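Local coordinates for PUM-HD domain-containing protein (Caenorhabditis elegans, PDB 7CGF), which probably binds 3' untranslated regions of messenger RNAs through its Pumilio homology domain, the part captured here in complex with a short RNA element, at residues Gln52-Ser57 / Val87-Glu92; Gln169-Ile174 / Pro207-Pro212; His236-Gly241 / Leu274-Val279; Val301-Asp306 / Asn310-Lys315. The protein carries 2 engineered substitutions. All coordinates share one frame; numbering follows the deposited sequence.

Interaction 1 of 4, residues Gln52-Ser57 / Val87-Glu92; sequences QELASS and VQKFFE. With nucleotides of chain B.
Leu54 sets its forked end against both Lys89 and Phe90, and these three residues supply most of the 191 Å² buried here. One branch of the leucine, CD1, rests on the base of the lysine, 3.6 Å from Lys89 CB. The other branch approaches the phenyl ring obliquely, with Leu54 CD2 3.8 Å from Phe90 CZ. CD1 also lies 3.9 Å from Phe90 CE2, so the outer end of the ring is in touch with both methyls, and the two side chains cross at about a right angle. Lys89 bends at its second torsion (chi2 -59°) and then runs out extended, which carries its ammonium past Ala55, with NZ 4.1 Å from Ala55 CB. The lysine thus packs with its aliphatic part and sends its charge outward beyond Ala55. Gln88 faces another way, to the RNA: its NE2 gives a nearly straight bond of 2.9 Å (174°) to O4 of U7 of chain B. Lys125 donates to Gln88 OE1, which fixes which end of the amide meets the uracil. A type I turn from Lys89 to Glu92 closes this segment. Helices 44-56 and 83-89 lie in two successive predicted Pumilio repeats; Leu30 covers Leu54 from a loop, while Phe90 is boxed in by Phe67, His98 and Leu102 of helix 99-106.

Interaction 2 of 4, residues Gln169-Ile174 / Pro207-Pro212; sequences QYVQFI and PSQTKP
Gln169 meets the amide of Gln209 through its backbone, its N 4.4 Å from Gln209 NE2, while its side chain points away and lays CG over the centre of the Tyr170 ring, 3.5 Å above the plane. Val171, at the N-cap position of helix 172-178, adds a looser touch from CG2, 4.5 Å from Gln209 NE2. The polar grip comes next, at Gln172. Bent at its second torsion (chi2 63°), this side chain curls its carbonyl back across the gap, and Gln209 NE2 donates to Gln172 OE1 at 2.9 Å (158°). The acceptor lies almost in the amide plane of Gln209, but the donor arrives well above the carbonyl plane of Gln172, the two amide planes being 46° apart. Gln172 NE2 turns instead to Asp176. Phe173 packs against helices 132-142 and 146-150. Gln209, extended beyond CG, reaches further: NE2 also donates to Pro168 O, and OE1 accepts from Ser206 N. A leucine here would probably leave Gln172 OE1, Pro168 O and Ser206 N without these partners. At this point, about 14 Å from the nearest RNA atom, the joint between successive predicted Pumilio repeats is therefore polar and directional, the one buried amide of Gln209 using both its ends, NE2 to give and OE1 to accept.

Interaction 3 of 4, residues His236-Gly241 / Leu274-Val279; sequences HVIEHG and LEQGAV
Gln276 reaches across to Ile238 with the start of its side chain and to Glu239 with the end. Its first torsion puts CG beside the backbone N, and a sharp bend at the second (chi2 -84°) turns the amide toward the glutamate. Ile238 uses its short branch: CG2 lies 3.7 Å from Gln276 CB, whereas CG1, anti to its own carbonyl carbon, takes the other direction. Both isoleucine branches belong to a buried side chain that also touches Val269 and Cys273 of helix 266-276 and Ile249 of helix 243-255. The helices in contact, 230-240 and 266-276, lie in neighbouring predicted Pumilio repeats, and their C-terminal ends meet here in the stacked helical array of the Pumilio homology domain. Glu239 has CG anti to the backbone N (chi1 -177°) and stays extended, which brings CG and the carboxylate across the amide at a slant. Gln276 OE1 lies 3.8 Å from Glu239 CG, and Gln276 NE2 is 3.6 Å from Glu239 CD. The carboxylate and amide planes are only 23° apart, yet NE2 stands 3.7 Å from Glu239 OE1, so this is packing of flat groups and not a bond. The charge of Glu239 has its partner elsewhere, in a salt bridge from OE1 to Lys272. Within its own helix, Glu239 CG sits over the centre of the His240 ring, 3.9 Å above its plane.

Interaction 4 of 4, residues Val301-Asp306 / Asn310-Lys315; sequences VQMMKD and NYVVQK. With nucleotides of chain B.
Asn310 fits between Asp306 and U1 of chain B, bonding to both. With chi1 at 80°, its CG sits between the backbone N and the carbonyl carbon, where the amide can reach Asp306 O and U1. ND2 donates to Asp306 O at 2.8 Å, nearly straight (171°) and in the carbonyl plane, while Asn310 N reaches the same oxygen, tilted, at 3.2 Å. That grip sets the amide's rotation, so that OD1 accepts from U1 N3 at 2.8 Å and ND2 also donates to U1 O2 at 2.9 Å. Tyr311 turns one face to G2 of chain B, whose C5 lies over the ring centre, 3.3 Å above its plane; its outer end meets U1 obliquely. A serine in place of Tyr311 would probably leave the G2 base without its ring cover and open a gap between the two bases. Behind, Val313 takes both methionines: CG2 packs tightly on Met303 CB at 3.5 Å, and CG1 meets Met304 CG. Met303 CE bends over to Val312 CG1. Asparagine, tyrosine and glutamine form the Pumilio uracil-reading set, the ring stacked on the neighbouring base; here the base bonds come from Asn310, with Gln314 not touching U1.

Interactions 1, 2 and 3 each join successive predicted Pumilio repeats and are only partly buried, whereas interaction 4 lies inside one repeat, is buried and has the largest contact area. Their chemistry follows place: interaction 1 is apolar, interaction 2 rests on amide hydrogen bonding far from the RNA, interaction 3 mixes an aliphatic touch with flat polar groups, and interaction 4 pairs a methionine-valine core with an asparagine bound to a base. Interactions 1 and 4 both carry side chains that contact RNA, with centres about 54 Å apart. Interactions 3 and 4 touch directly through the Glu275 to Lys315 salt bridge, which joins helices 266-276 and 309-319.

Interaction 1 of 4, residues Gln52-Ser57 / Val87-Glu92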
# COMPACT_ATOMS: atom_id res chain seq x y z
N GLN A 52 27.02 -12.67 0.50
CA GLN A 52 27.84 -12.34 -0.66
C GLN A 52 28.25 -13.60 -1.40
O GLN A 52 28.24 -13.62 -2.64
CB GLN A 52 29.06 -11.52 -0.26
CG GLN A 52 29.79 -10.90 -1.47
CD GLN A 52 28.85 -10.36 -2.57
OE1 GLN A 52 28.88 -10.82 -3.72
NE2 GLN A 52 28.03 -9.37 -2.22
N GLU A 53 28.61 -14.66 -0.67
CA GLU A 53 28.95 -15.93 -1.32
C GLU A 53 27.75 -16.51 -2.05
O GLU A 53 27.89 -17.02 -3.17
CB GLU A 53 29.47 -16.94 -0.29
CG GLU A 53 30.81 -16.58 0.27
CD GLU A 53 31.87 -16.52 -0.81
OE1 GLU A 53 31.98 -17.50 -1.58
OE2 GLU A 53 32.57 -15.49 -0.90
N LEU A 54 26.56 -16.45 -1.44
CA LEU A 54 25.38 -16.98 -2.10
C LEU A 54 25.04 -16.20 -3.36
O LEU A 54 24.46 -16.75 -4.30
CB LEU A 54 24.18 -16.95 -1.15
CG LEU A 54 24.23 -18.02 -0.06
CD1 LEU A 54 23.06 -17.80 0.88
CD2 LEU A 54 24.16 -19.39 -0.69
N ALA A 55 25.39 -14.91 -3.39
CA ALA A 55 25.08 -14.09 -4.56
C ALA A 55 26.11 -14.26 -5.66
O ALA A 55 25.77 -14.17 -6.84
CB ALA A 55 24.99 -12.62 -4.17
N SER A 56 27.37 -14.49 -5.29
CA SER A 56 28.48 -14.48 -6.24
C SER A 56 28.96 -15.86 -6.64
O SER A 56 29.66 -15.98 -7.67
CB SER A 56 29.65 -13.68 -5.65
OG SER A 56 30.38 -14.45 -4.70
N SER A 57 28.63 -16.90 -5.88
CA SER A 57 29.15 -18.23 -6.18
C SER A 57 28.53 -18.80 -7.45
O SER A 57 27.33 -18.70 -7.69
CB SER A 57 28.89 -19.18 -5.02
OG SER A 57 29.23 -20.51 -5.37
N VAL A 87 18.03 -16.59 5.15
CA VAL A 87 16.86 -17.36 4.74
C VAL A 87 16.30 -16.83 3.43
O VAL A 87 15.95 -17.61 2.53
CB VAL A 87 15.79 -17.38 5.85
CG1 VAL A 87 14.60 -18.27 5.39
CG2 VAL A 87 16.40 -17.89 7.17
N GLN A 88 16.21 -15.51 3.29
CA GLN A 88 15.64 -14.94 2.08
C GLN A 88 16.42 -15.32 0.83
O GLN A 88 15.83 -15.41 -0.26
CB GLN A 88 15.57 -13.43 2.19
CG GLN A 88 14.48 -12.97 3.09
CD GLN A 88 14.34 -11.47 3.05
OE1 GLN A 88 14.08 -10.88 2.00
NE2 GLN A 88 14.55 -10.83 4.20
N LYS A 89 17.73 -15.52 0.95
CA LYS A 89 18.52 -15.88 -0.23
C LYS A 89 18.01 -17.16 -0.88
O LYS A 89 18.13 -17.32 -2.10
CB LYS A 89 20.00 -16.08 0.15
CG LYS A 89 20.78 -14.79 0.38
CD LYS A 89 20.74 -13.92 -0.86
CE LYS A 89 21.77 -12.80 -0.81
NZ LYS A 89 21.62 -11.90 -2.01
N PHE A 90 17.46 -18.08 -0.09
CA PHE A 90 17.00 -19.34 -0.65
C PHE A 90 15.56 -19.30 -1.16
O PHE A 90 15.03 -20.34 -1.57
CB PHE A 90 17.19 -20.46 0.37
CG PHE A 90 18.63 -20.85 0.52
CD1 PHE A 90 19.25 -21.61 -0.46
CD2 PHE A 90 19.37 -20.41 1.59
CE1 PHE A 90 20.59 -21.96 -0.34
CE2 PHE A 90 20.71 -20.74 1.72
CZ PHE A 90 21.32 -21.53 0.75
N PHE A 91 14.92 -18.12 -1.15
CA PHE A 91 13.67 -17.93 -1.86
C PHE A 91 13.85 -17.15 -3.15
O PHE A 91 12.87 -16.84 -3.83
CB PHE A 91 12.63 -17.22 -0.97
CG PHE A 91 11.93 -18.13 -0.00
CD1 PHE A 91 11.26 -19.26 -0.45
CD2 PHE A 91 11.91 -17.85 1.36
CE1 PHE A 91 10.60 -20.09 0.43
CE2 PHE A 91 11.24 -18.67 2.25
CZ PHE A 91 10.60 -19.81 1.78
N GLU A 92 15.09 -16.82 -3.51
CA GLU A 92 15.34 -16.04 -4.71
C GLU A 92 15.18 -16.91 -5.95
O GLU A 92 15.25 -18.14 -5.91
CB GLU A 92 16.75 -15.45 -4.70
CG GLU A 92 17.07 -14.48 -3.56
CD GLU A 92 16.31 -13.15 -3.64
OE1 GLU A 92 15.84 -12.77 -4.74
OE2 GLU A 92 16.20 -12.48 -2.59
P U B 7 11.49 0.13 9.20
OP1 U B 7 12.10 1.06 10.20
OP2 U B 7 11.36 0.53 7.77
O5' U B 7 12.31 -1.22 9.17
C5' U B 7 13.61 -1.25 8.62
C4' U B 7 14.34 -2.44 9.14
O4' U B 7 13.84 -3.63 8.49
C3' U B 7 15.83 -2.46 8.88
O3' U B 7 16.50 -1.72 9.88
C2' U B 7 16.18 -3.96 8.90
O2' U B 7 16.60 -4.34 10.20
C1' U B 7 14.83 -4.64 8.57
N1 U B 7 14.78 -5.47 7.34
C2 U B 7 15.08 -6.80 7.48
O2 U B 7 15.45 -7.26 8.54
N3 U B 7 14.98 -7.57 6.33
C4 U B 7 14.59 -7.11 5.09
O4 U B 7 14.53 -7.89 4.14
C5 U B 7 14.27 -5.72 5.04
C6 U B 7 14.36 -4.95 6.13

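Interaction 2 of 4, residues Gln169-Ile174 / Pro207-Pro212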
# COMPACT_ATOMS: atom_id res chain seq x y z
N GLN A 169 -8.63 -15.46 -7.30
CA GLN A 169 -9.47 -16.50 -6.72
C GLN A 169 -8.89 -17.06 -5.43
O GLN A 169 -9.64 -17.54 -4.58
CB GLN A 169 -9.69 -17.64 -7.73
CG GLN A 169 -8.44 -18.43 -8.05
CD GLN A 169 -8.72 -19.61 -8.96
OE1 GLN A 169 -8.34 -19.61 -10.13
NE2 GLN A 169 -9.39 -20.63 -8.43
N TYR A 170 -7.57 -16.97 -5.24
CA TYR A 170 -6.94 -17.53 -4.06
C TYR A 170 -6.79 -16.53 -2.92
O TYR A 170 -6.27 -16.90 -1.86
CB TYR A 170 -5.56 -18.12 -4.43
CG TYR A 170 -5.66 -19.18 -5.50
CD1 TYR A 170 -6.33 -20.38 -5.26
CD2 TYR A 170 -5.10 -18.98 -6.76
CE1 TYR A 170 -6.44 -21.35 -6.25
CE2 TYR A 170 -5.21 -19.95 -7.76
CZ TYR A 170 -5.88 -21.13 -7.49
OH TYR A 170 -5.98 -22.09 -8.47
N VAL A 171 -7.25 -15.29 -3.09
CA VAL A 171 -7.35 -14.36 -1.97
C VAL A 171 -8.80 -14.05 -1.63
O VAL A 171 -9.07 -13.09 -0.91
CB VAL A 171 -6.56 -13.06 -2.21
CG1 VAL A 171 -5.07 -13.38 -2.37
CG2 VAL A 171 -7.09 -12.32 -3.44
N GLN A 172 -9.74 -14.84 -2.16
CA GLN A 172 -11.14 -14.66 -1.76
C GLN A 172 -11.31 -14.68 -0.25
O GLN A 172 -12.13 -13.93 0.29
CB GLN A 172 -12.01 -15.74 -2.41
CG GLN A 172 -13.50 -15.53 -2.18
CD GLN A 172 -14.01 -14.25 -2.80
OE1 GLN A 172 -13.73 -13.94 -3.96
NE2 GLN A 172 -14.77 -13.49 -2.02
N PHE A 173 -10.51 -15.49 0.47
CA PHE A 173 -10.65 -15.55 1.92
C PHE A 173 -10.30 -14.22 2.57
O PHE A 173 -10.80 -13.92 3.66
CB PHE A 173 -9.80 -16.69 2.50
CG PHE A 173 -8.33 -16.37 2.64
CD1 PHE A 173 -7.46 -16.59 1.58
CD2 PHE A 173 -7.82 -15.91 3.84
CE1 PHE A 173 -6.10 -16.30 1.71
CE2 PHE A 173 -6.46 -15.63 3.98
CZ PHE A 173 -5.61 -15.83 2.92
N ILE A 174 -9.45 -13.41 1.92
CA ILE A 174 -9.15 -12.07 2.43
C ILE A 174 -10.31 -11.12 2.16
O ILE A 174 -10.68 -10.32 3.02
CB ILE A 174 -7.84 -11.55 1.80
CG1 ILE A 174 -6.67 -12.46 2.16
CG2 ILE A 174 -7.60 -10.07 2.19
CD1 ILE A 174 -5.38 -12.18 1.34
N PRO A 207 -13.59 -7.51 -10.34
CA PRO A 207 -14.76 -6.67 -10.07
C PRO A 207 -15.86 -7.39 -9.29
O PRO A 207 -16.60 -6.73 -8.55
CB PRO A 207 -15.23 -6.25 -11.47
CG PRO A 207 -14.56 -7.21 -12.41
CD PRO A 207 -13.27 -7.57 -11.78
N SER A 208 -15.96 -8.72 -9.40
CA SER A 208 -16.92 -9.46 -8.57
C SER A 208 -16.50 -9.46 -7.11
O SER A 208 -17.35 -9.54 -6.22
CB SER A 208 -17.05 -10.91 -9.07
OG SER A 208 -16.27 -11.81 -8.29
N GLN A 209 -15.19 -9.41 -6.86
CA GLN A 209 -14.70 -9.32 -5.49
C GLN A 209 -14.83 -7.90 -4.98
O GLN A 209 -15.24 -7.68 -3.83
CB GLN A 209 -13.25 -9.79 -5.42
CG GLN A 209 -13.07 -11.29 -5.59
CD GLN A 209 -11.61 -11.71 -5.65
OE1 GLN A 209 -10.80 -11.05 -6.32
NE2 GLN A 209 -11.28 -12.81 -4.98
N THR A 210 -14.50 -6.91 -5.81
CA THR A 210 -14.50 -5.53 -5.31
C THR A 210 -15.89 -4.94 -5.19
O THR A 210 -16.08 -4.01 -4.40
CB THR A 210 -13.64 -4.62 -6.19
OG1 THR A 210 -14.23 -4.55 -7.49
CG2 THR A 210 -12.21 -5.16 -6.31
N LYS A 211 -16.88 -5.41 -5.96
CA LYS A 211 -18.21 -4.81 -5.88
C LYS A 211 -18.77 -4.78 -4.46
O LYS A 211 -19.16 -3.70 -4.00
CB LYS A 211 -19.16 -5.53 -6.84
CG LYS A 211 -20.51 -4.83 -6.94
CD LYS A 211 -21.45 -5.50 -7.95
CE LYS A 211 -22.71 -4.65 -8.13
NZ LYS A 211 -23.69 -5.23 -9.11
N PRO A 212 -18.82 -5.89 -3.71
CA PRO A 212 -19.33 -5.78 -2.33
C PRO A 212 -18.42 -4.99 -1.40
O PRO A 212 -18.91 -4.40 -0.43
CB PRO A 212 -19.45 -7.24 -1.89
CG PRO A 212 -18.51 -8.00 -2.78
CD PRO A 212 -18.50 -7.28 -4.08

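Interaction 3 of 4, residues His236-Gly241 / Leu274-Val279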
# COMPACT_ATOMS: atom_id res chain seq x y z
N HIS A 236 -9.09 5.48 -3.99
CA HIS A 236 -8.90 4.24 -4.73
C HIS A 236 -10.20 3.73 -5.35
O HIS A 236 -10.16 3.14 -6.44
CB HIS A 236 -8.27 3.18 -3.83
CG HIS A 236 -6.78 3.23 -3.81
ND1 HIS A 236 -6.08 4.31 -3.32
CD2 HIS A 236 -5.84 2.36 -4.28
CE1 HIS A 236 -4.78 4.10 -3.46
NE2 HIS A 236 -4.61 2.92 -4.04
N VAL A 237 -11.34 3.94 -4.69
CA VAL A 237 -12.65 3.63 -5.29
C VAL A 237 -12.88 4.46 -6.55
O VAL A 237 -13.29 3.94 -7.59
CB VAL A 237 -13.79 3.84 -4.28
CG1 VAL A 237 -15.16 3.56 -4.97
CG2 VAL A 237 -13.60 2.93 -3.09
N ILE A 238 -12.62 5.77 -6.46
CA ILE A 238 -12.76 6.62 -7.64
C ILE A 238 -11.94 6.08 -8.81
O ILE A 238 -12.43 5.99 -9.95
CB ILE A 238 -12.37 8.07 -7.29
CG1 ILE A 238 -13.41 8.66 -6.35
CG2 ILE A 238 -12.24 8.92 -8.58
CD1 ILE A 238 -12.95 9.91 -5.56
N GLU A 239 -10.71 5.68 -8.54
CA GLU A 239 -9.86 5.23 -9.64
C GLU A 239 -10.24 3.85 -10.14
O GLU A 239 -10.29 3.61 -11.35
CB GLU A 239 -8.40 5.26 -9.22
CG GLU A 239 -7.47 4.87 -10.36
CD GLU A 239 -6.04 5.23 -10.11
OE1 GLU A 239 -5.75 5.89 -9.09
OE2 GLU A 239 -5.20 4.86 -10.96
N HIS A 240 -10.51 2.91 -9.23
CA HIS A 240 -10.63 1.50 -9.57
C HIS A 240 -12.06 0.98 -9.57
O HIS A 240 -12.27 -0.20 -9.90
CB HIS A 240 -9.76 0.67 -8.62
CG HIS A 240 -8.30 0.99 -8.72
ND1 HIS A 240 -7.53 0.56 -9.78
CD2 HIS A 240 -7.48 1.69 -7.91
CE1 HIS A 240 -6.28 0.98 -9.61
NE2 HIS A 240 -6.23 1.68 -8.48
N GLY A 241 -13.04 1.80 -9.21
CA GLY A 241 -14.43 1.38 -9.19
C GLY A 241 -15.07 1.46 -10.57
O GLY A 241 -14.42 1.73 -11.58
N LEU A 274 -11.78 15.26 -9.77
CA LEU A 274 -11.48 16.15 -10.89
C LEU A 274 -10.36 15.60 -11.77
O LEU A 274 -10.36 15.83 -12.98
CB LEU A 274 -11.11 17.53 -10.35
CG LEU A 274 -12.26 18.30 -9.70
CD1 LEU A 274 -11.70 19.40 -8.81
CD2 LEU A 274 -13.23 18.89 -10.73
N GLU A 275 -9.41 14.87 -11.17
CA GLU A 275 -8.32 14.26 -11.92
C GLU A 275 -8.78 13.03 -12.69
O GLU A 275 -8.34 12.80 -13.82
CB GLU A 275 -7.17 13.90 -10.96
CG GLU A 275 -6.62 15.09 -10.18
CD GLU A 275 -5.75 14.68 -8.99
OE1 GLU A 275 -5.82 13.51 -8.54
OE2 GLU A 275 -4.99 15.53 -8.50
N GLN A 276 -9.67 12.24 -12.10
CA GLN A 276 -10.10 10.96 -12.68
C GLN A 276 -11.42 11.03 -13.43
O GLN A 276 -11.72 10.13 -14.22
CB GLN A 276 -10.24 9.90 -11.58
CG GLN A 276 -8.92 9.52 -10.95
CD GLN A 276 -8.19 8.47 -11.76
OE1 GLN A 276 -8.81 7.71 -12.51
NE2 GLN A 276 -6.87 8.42 -11.60
N GLY A 277 -12.23 12.07 -13.19
CA GLY A 277 -13.58 12.07 -13.70
C GLY A 277 -13.66 12.50 -15.16
O GLY A 277 -12.83 13.24 -15.68
N ALA A 278 -14.71 12.00 -15.82
CA ALA A 278 -14.99 12.41 -17.19
C ALA A 278 -15.58 13.81 -17.20
O ALA A 278 -15.95 14.38 -16.17
CB ALA A 278 -15.97 11.43 -17.84
N VAL A 279 -15.68 14.37 -18.41
CA VAL A 279 -16.15 15.75 -18.54
C VAL A 279 -17.52 15.92 -17.88
O VAL A 279 -17.79 16.94 -17.26
CB VAL A 279 -16.17 16.17 -20.02
CG1 VAL A 279 -16.73 17.59 -20.16
CG2 VAL A 279 -14.77 16.08 -20.60

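Interaction 4 of 4, residues Val301-Asp306 / Asn310-Lys315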
# COMPACT_ATOMS: atom_id res chain seq x y z
N VAL A 301 -16.55 30.98 -4.67
CA VAL A 301 -15.96 32.13 -3.99
C VAL A 301 -15.69 31.80 -2.52
O VAL A 301 -14.59 32.04 -2.01
CB VAL A 301 -16.88 33.35 -4.14
CG1 VAL A 301 -16.30 34.54 -3.40
CG2 VAL A 301 -17.08 33.67 -5.62
N GLN A 302 -16.69 31.25 -1.83
CA GLN A 302 -16.51 30.81 -0.45
C GLN A 302 -15.36 29.81 -0.35
O GLN A 302 -14.56 29.87 0.59
CB GLN A 302 -17.79 30.17 0.07
CG GLN A 302 -19.03 31.05 -0.06
CD GLN A 302 -20.29 30.35 0.38
OE1 GLN A 302 -20.28 29.57 1.33
NE2 GLN A 302 -21.39 30.61 -0.32
N MET A 303 -15.26 28.91 -1.32
CA MET A 303 -14.20 27.91 -1.31
C MET A 303 -12.82 28.55 -1.39
O MET A 303 -11.87 28.09 -0.75
CB MET A 303 -14.41 26.92 -2.46
CG MET A 303 -15.56 25.95 -2.21
SD MET A 303 -15.95 24.99 -3.69
CE MET A 303 -14.44 24.04 -3.90
N MET A 304 -12.68 29.61 -2.18
CA MET A 304 -11.38 30.25 -2.34
C MET A 304 -10.91 30.92 -1.05
O MET A 304 -9.71 31.17 -0.90
CB MET A 304 -11.42 31.26 -3.48
CG MET A 304 -11.53 30.63 -4.86
SD MET A 304 -11.78 31.83 -6.18
CE MET A 304 -10.11 32.45 -6.34
N LYS A 305 -11.83 31.22 -0.14
CA LYS A 305 -11.49 31.82 1.15
C LYS A 305 -11.08 30.80 2.20
O LYS A 305 -10.73 31.19 3.31
CB LYS A 305 -12.68 32.63 1.67
CG LYS A 305 -13.06 33.84 0.81
CD LYS A 305 -14.42 34.39 1.20
CE LYS A 305 -14.77 35.62 0.37
NZ LYS A 305 -16.19 36.02 0.52
N ASP A 306 -11.12 29.50 1.87
CA ASP A 306 -10.99 28.45 2.87
C ASP A 306 -9.63 27.75 2.77
O ASP A 306 -9.06 27.61 1.68
CB ASP A 306 -12.12 27.42 2.73
CG ASP A 306 -12.00 26.27 3.72
OD1 ASP A 306 -12.44 26.41 4.88
OD2 ASP A 306 -11.46 25.21 3.33
N ASN A 310 -9.53 26.21 -1.12
CA ASN A 310 -8.82 26.98 -2.13
C ASN A 310 -7.99 26.08 -3.03
O ASN A 310 -7.86 26.35 -4.23
CB ASN A 310 -7.95 28.09 -1.48
CG ASN A 310 -6.62 27.58 -0.92
OD1 ASN A 310 -5.61 27.52 -1.63
ND2 ASN A 310 -6.62 27.25 0.37
N TYR A 311 -7.45 24.98 -2.49
CA TYR A 311 -6.76 24.03 -3.34
C TYR A 311 -7.72 23.31 -4.27
O TYR A 311 -7.35 22.95 -5.39
CB TYR A 311 -6.00 23.01 -2.50
CG TYR A 311 -4.85 23.59 -1.71
CD1 TYR A 311 -3.62 23.84 -2.33
CD2 TYR A 311 -4.99 23.85 -0.36
CE1 TYR A 311 -2.56 24.36 -1.60
CE2 TYR A 311 -3.92 24.37 0.38
CZ TYR A 311 -2.72 24.62 -0.25
OH TYR A 311 -1.68 25.12 0.50
N VAL A 312 -8.94 23.04 -3.80
CA VAL A 312 -9.92 22.38 -4.66
C VAL A 312 -10.27 23.28 -5.83
O VAL A 312 -10.41 22.82 -6.97
CB VAL A 312 -11.17 21.97 -3.87
CG1 VAL A 312 -12.17 21.26 -4.80
CG2 VAL A 312 -10.79 21.10 -2.68
N VAL A 313 -10.40 24.59 -5.57
CA VAL A 313 -10.72 25.52 -6.66
C VAL A 313 -9.57 25.57 -7.66
O VAL A 313 -9.78 25.53 -8.88
CB VAL A 313 -11.06 26.91 -6.10
CG1 VAL A 313 -11.26 27.93 -7.24
CG2 VAL A 313 -12.31 26.85 -5.24
N GLN A 314 -8.33 25.63 -7.17
CA GLN A 314 -7.19 25.59 -8.06
C GLN A 314 -7.20 24.32 -8.92
O GLN A 314 -6.95 24.38 -10.13
CB GLN A 314 -5.89 25.69 -7.25
CG GLN A 314 -4.63 25.61 -8.09
CD GLN A 314 -4.36 26.91 -8.83
OE1 GLN A 314 -4.65 27.99 -8.32
NE2 GLN A 314 -3.81 26.80 -10.03
N LYS A 315 -7.49 23.17 -8.31
CA LYS A 315 -7.53 21.93 -9.08
C LYS A 315 -8.62 21.97 -10.14
O LYS A 315 -8.44 21.45 -11.25
CB LYS A 315 -7.74 20.75 -8.12
CG LYS A 315 -7.72 19.38 -8.79
CD LYS A 315 -6.37 19.04 -9.42
CE LYS A 315 -5.26 18.94 -8.39
NZ LYS A 315 -4.07 18.27 -8.98
P G B 2 0.92 24.09 4.08
OP1 G B 2 1.80 23.58 5.16
OP2 G B 2 1.45 24.12 2.71
O5' G B 2 -0.36 23.13 4.11
C5' G B 2 -1.25 23.14 5.21
C4' G B 2 -2.31 22.09 5.05
O4' G B 2 -3.14 22.41 3.91
C3' G B 2 -1.81 20.69 4.75
O3' G B 2 -1.39 20.02 5.93
C2' G B 2 -3.01 20.04 4.05
O2' G B 2 -4.00 19.65 4.98
C1' G B 2 -3.56 21.23 3.25
N9 G B 2 -3.06 21.23 1.86
C8 G B 2 -1.84 21.61 1.36
N7 G B 2 -1.74 21.46 0.07
C5 G B 2 -2.97 20.93 -0.32
C6 G B 2 -3.46 20.55 -1.59
O6 G B 2 -2.91 20.61 -2.69
N1 G B 2 -4.77 20.07 -1.51
C2 G B 2 -5.50 19.98 -0.35
N2 G B 2 -6.74 19.47 -0.48
N3 G B 2 -5.04 20.31 0.85
C4 G B 2 -3.78 20.79 0.78
P U B 1 2.29 29.80 1.64
OP1 U B 1 1.22 30.79 1.96
OP2 U B 1 2.64 29.58 0.20
O5' U B 1 1.94 28.40 2.34
C5' U B 1 1.75 28.31 3.75
C4' U B 1 0.34 27.90 4.11
O4' U B 1 -0.61 28.78 3.44
C3' U B 1 -0.08 26.50 3.69
O3' U B 1 0.35 25.50 4.60
C2' U B 1 -1.60 26.62 3.59
O2' U B 1 -2.22 26.57 4.86
C1' U B 1 -1.75 28.04 3.05
N1 U B 1 -1.84 28.04 1.57
C2 U B 1 -3.09 27.83 1.02
O2 U B 1 -4.09 27.68 1.68
N3 U B 1 -3.10 27.81 -0.35
C4 U B 1 -2.02 27.97 -1.19
O4 U B 1 -2.21 27.92 -2.39
C5 U B 1 -0.76 28.17 -0.55
C6 U B 1 -0.72 28.19 0.78